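Local atomic coordinates of VAL-1 (Chlorella virus, PDB entry 3GNE), a protein that cleaves the polysaccharide alginate as a lyase of polysaccharide lyase family 14, with modes of action that depend on pH. Residues A76-P82 with A233-Q239. Residues are numbered along the deposited sequence; the frame is centred on the assembly and turned at random.
Sequences AWEVFYP and AYFTNFQ
Glu78 and Phe80 pair with Thr236 and Tyr234 where strand 76-80 runs antiparallel to strand 233-239, their axes 4.6 Å apart at closest, and Ala76 pairs with Gln239 after a one-residue shift in register. That shift is a beta bulge: Asn237 and Phe238 together face Trp77, and of the two, Asn237 carries the distortion, at positive phi (58°). The bulge also brings the Asn237 side chain over to Glu78. With CG of Asn237 anti to its own backbone N (chi1 -158°), ND2 gives Glu78 OE2 a hydrogen bond of 2.9 Å; the acceptor lies close to the amide plane, but the donor stands above the carboxylate plane, the two planes being 83° apart. On this same face Phe80 and Tyr234 run side by side, CD2 to CD2 4.2 Å, and Pro82 CG reaches the edge of the Tyr234 ring at CE2.

The other face is largely aromatic. Val79 CG2 sits over one face of the Phe235 ring, 3.7 Å from its centroid, while Trp77 CD1 meets that ring at its edge. At the bulge, Trp77 CB lies over the Phe238 ring, 4.1 Å from the centroid. Trp217, from the second large sheet, sets its ring edge-to-face with those of Trp77, Phe235 and Phe238, so this face is turned into the space between the sheets. Paired antiparallel strands with an aromatic inner face, locally offset by a beta bulge, fit the concanavalin-like beta-sandwich to which this lyase family belongs.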
loop_
_atom_site.group_PDB
_atom_site.type_symbol
_atom_site.label_atom_id
_atom_site.label_comp_id
_atom_site.label_asym_id
_atom_site.label_seq_id
_atom_site.Cartn_x
_atom_site.Cartn_y
_atom_site.Cartn_z
ATOM N N ALA A 76 -7.613 3.751 2.230
ATOM C CA ALA A 76 -8.197 2.677 3.052
ATOM C C ALA A 76 -8.900 1.678 2.136
ATOM O O ALA A 76 -9.312 2.029 1.020
ATOM C CB ALA A 76 -9.182 3.273 4.040
ATOM N N TRP A 77 -9.002 0.453 2.586
ATOM C CA TRP A 77 -9.680 -0.603 1.820
ATOM C C TRP A 77 -10.026 -1.711 2.798
ATOM O O TRP A 77 -9.551 -1.690 3.954
ATOM C CB TRP A 77 -8.825 -1.178 0.667
ATOM C CG TRP A 77 -7.466 -1.629 1.128
ATOM C CD1 TRP A 77 -7.119 -2.884 1.569
ATOM C CD2 TRP A 77 -6.273 -0.847 1.221
ATOM N NE1 TRP A 77 -5.773 -2.923 1.919
ATOM C CE2 TRP A 77 -5.236 -1.677 1.712
ATOM C CE3 TRP A 77 -5.978 0.514 0.919
ATOM C CZ2 TRP A 77 -3.924 -1.227 1.922
ATOM C CZ3 TRP A 77 -4.662 0.945 1.130
ATOM C CH2 TRP A 77 -3.671 0.106 1.618
ATOM N N GLU A 78 -10.845 -2.634 2.338
ATOM C CA GLU A 78 -11.178 -3.797 3.164
ATOM C C GLU A 78 -10.797 -5.053 2.432
ATOM O O GLU A 78 -10.884 -5.105 1.197
ATOM C CB GLU A 78 -12.696 -3.835 3.469
ATOM C CG GLU A 78 -13.054 -2.525 4.241
ATOM C CD GLU A 78 -14.543 -2.437 4.458
ATOM O OE1 GLU A 78 -15.226 -3.471 4.439
ATOM O OE2 GLU A 78 -15.082 -1.351 4.709
ATOM N N VAL A 79 -10.358 -6.077 3.172
ATOM C CA VAL A 79 -9.984 -7.352 2.508
ATOM C C VAL A 79 -10.514 -8.549 3.273
ATOM O O VAL A 79 -10.506 -8.605 4.486
ATOM C CB VAL A 79 -8.454 -7.399 2.394
ATOM C CG1 VAL A 79 -7.815 -7.357 3.793
ATOM C CG2 VAL A 79 -8.024 -8.641 1.613
ATOM N N PHE A 80 -11.034 -9.498 2.510
ATOM C CA PHE A 80 -11.601 -10.743 3.011
ATOM C C PHE A 80 -10.713 -11.908 2.534
ATOM O O PHE A 80 -10.547 -12.096 1.318
ATOM C CB PHE A 80 -13.004 -10.868 2.463
ATOM C CG PHE A 80 -13.860 -12.002 3.016
ATOM C CD1 PHE A 80 -14.917 -11.684 3.878
ATOM C CD2 PHE A 80 -13.684 -13.333 2.708
ATOM C CE1 PHE A 80 -15.745 -12.681 4.342
ATOM C CE2 PHE A 80 -14.507 -14.345 3.171
ATOM C CZ PHE A 80 -15.559 -14.032 4.003
ATOM N N TYR A 81 -10.181 -12.623 3.508
ATOM C CA TYR A 81 -9.370 -13.836 3.297
ATOM C C TYR A 81 -10.220 -15.046 3.679
ATOM O O TYR A 81 -10.405 -15.232 4.902
ATOM C CB TYR A 81 -8.127 -13.776 4.175
ATOM C CG TYR A 81 -7.149 -12.707 3.673
ATOM C CD1 TYR A 81 -6.436 -12.999 2.488
ATOM C CD2 TYR A 81 -6.922 -11.508 4.339
ATOM C CE1 TYR A 81 -5.521 -12.036 2.022
ATOM C CE2 TYR A 81 -6.020 -10.564 3.843
ATOM C CZ TYR A 81 -5.333 -10.864 2.686
ATOM O OH TYR A 81 -4.429 -9.946 2.151
ATOM N N PRO A 82 -10.697 -15.825 2.733
ATOM C CA PRO A 82 -11.454 -17.008 3.119
ATOM C C PRO A 82 -10.610 -17.929 3.980
ATOM O O PRO A 82 -9.400 -18.034 3.775
ATOM C CB PRO A 82 -11.760 -17.679 1.775
ATOM C CG PRO A 82 -11.760 -16.534 0.779
ATOM C CD PRO A 82 -10.607 -15.654 1.280
ATOM N N ALA A 233 -8.423 -13.748 -2.624
ATOM C CA ALA A 233 -8.863 -12.843 -1.584
ATOM C C ALA A 233 -9.760 -11.810 -2.246
ATOM O O ALA A 233 -9.684 -11.609 -3.465
ATOM C CB ALA A 233 -7.690 -12.191 -0.870
ATOM N N TYR A 234 -10.561 -11.119 -1.446
ATOM C CA TYR A 234 -11.436 -10.107 -2.024
ATOM C C TYR A 234 -11.146 -8.732 -1.422
ATOM O O TYR A 234 -11.030 -8.607 -0.204
ATOM C CB TYR A 234 -12.913 -10.446 -1.783
ATOM C CG TYR A 234 -13.297 -11.820 -2.264
ATOM C CD1 TYR A 234 -13.762 -12.026 -3.561
ATOM C CD2 TYR A 234 -13.189 -12.921 -1.398
ATOM C CE1 TYR A 234 -14.106 -13.304 -4.002
ATOM C CE2 TYR A 234 -13.544 -14.175 -1.830
ATOM C CZ TYR A 234 -14.005 -14.361 -3.122
ATOM O OH TYR A 234 -14.359 -15.657 -3.508
ATOM N N PHE A 235 -11.055 -7.721 -2.264
ATOM C CA PHE A 235 -10.808 -6.362 -1.811
ATOM C C PHE A 235 -11.997 -5.479 -2.171
ATOM O O PHE A 235 -12.603 -5.614 -3.221
ATOM C CB PHE A 235 -9.530 -5.799 -2.541
ATOM C CG PHE A 235 -8.254 -6.456 -2.027
ATOM C CD1 PHE A 235 -7.558 -5.958 -0.949
ATOM C CD2 PHE A 235 -7.777 -7.601 -2.684
ATOM C CE1 PHE A 235 -6.376 -6.561 -0.501
ATOM C CE2 PHE A 235 -6.601 -8.215 -2.250
ATOM C CZ PHE A 235 -5.894 -7.706 -1.150
ATOM N N THR A 236 -12.314 -4.554 -1.282
ATOM C CA THR A 236 -13.483 -3.696 -1.546
ATOM C C THR A 236 -13.332 -2.384 -0.831
ATOM O O THR A 236 -12.487 -2.228 0.035
ATOM C CB THR A 236 -14.781 -4.438 -1.102
ATOM O OG1 THR A 236 -15.925 -3.753 -1.631
ATOM C CG2 THR A 236 -14.862 -4.533 0.436
ATOM N N ASN A 237 -14.212 -1.434 -1.174
ATOM C CA ASN A 237 -14.369 -0.200 -0.433
ATOM C C ASN A 237 -13.056 0.579 -0.363
ATOM O O ASN A 237 -12.610 0.975 0.726
ATOM C CB ASN A 237 -14.918 -0.460 0.991
ATOM C CG ASN A 237 -15.575 0.799 1.519
ATOM O OD1 ASN A 237 -15.972 1.700 0.779
ATOM N ND2 ASN A 237 -15.683 0.870 2.864
ATOM N N PHE A 238 -12.444 0.807 -1.500
ATOM C CA PHE A 238 -11.241 1.639 -1.562
ATOM C C PHE A 238 -11.637 3.096 -1.355
ATOM O O PHE A 238 -12.490 3.621 -2.076
ATOM C CB PHE A 238 -10.590 1.506 -2.955
ATOM C CG PHE A 238 -9.938 0.154 -3.168
ATOM C CD1 PHE A 238 -8.590 -0.012 -2.866
ATOM C CD2 PHE A 238 -10.632 -0.934 -3.671
ATOM C CE1 PHE A 238 -7.978 -1.273 -3.125
ATOM C CE2 PHE A 238 -10.064 -2.160 -3.913
ATOM C CZ PHE A 238 -8.716 -2.325 -3.617
ATOM N N GLN A 239 -11.060 3.761 -0.355
ATOM C CA GLN A 239 -11.386 5.113 0.015
ATOM C C GLN A 239 -10.130 5.967 0.110
ATOM O O GLN A 239 -9.068 5.503 0.484
ATOM C CB GLN A 239 -12.092 5.138 1.401
ATOM C CG GLN A 239 -13.416 4.391 1.360
ATOM C CD GLN A 239 -14.078 4.335 2.712
ATOM O OE1 GLN A 239 -13.348 4.084 3.678
ATOM N NE2 GLN A 239 -15.379 4.535 2.833
#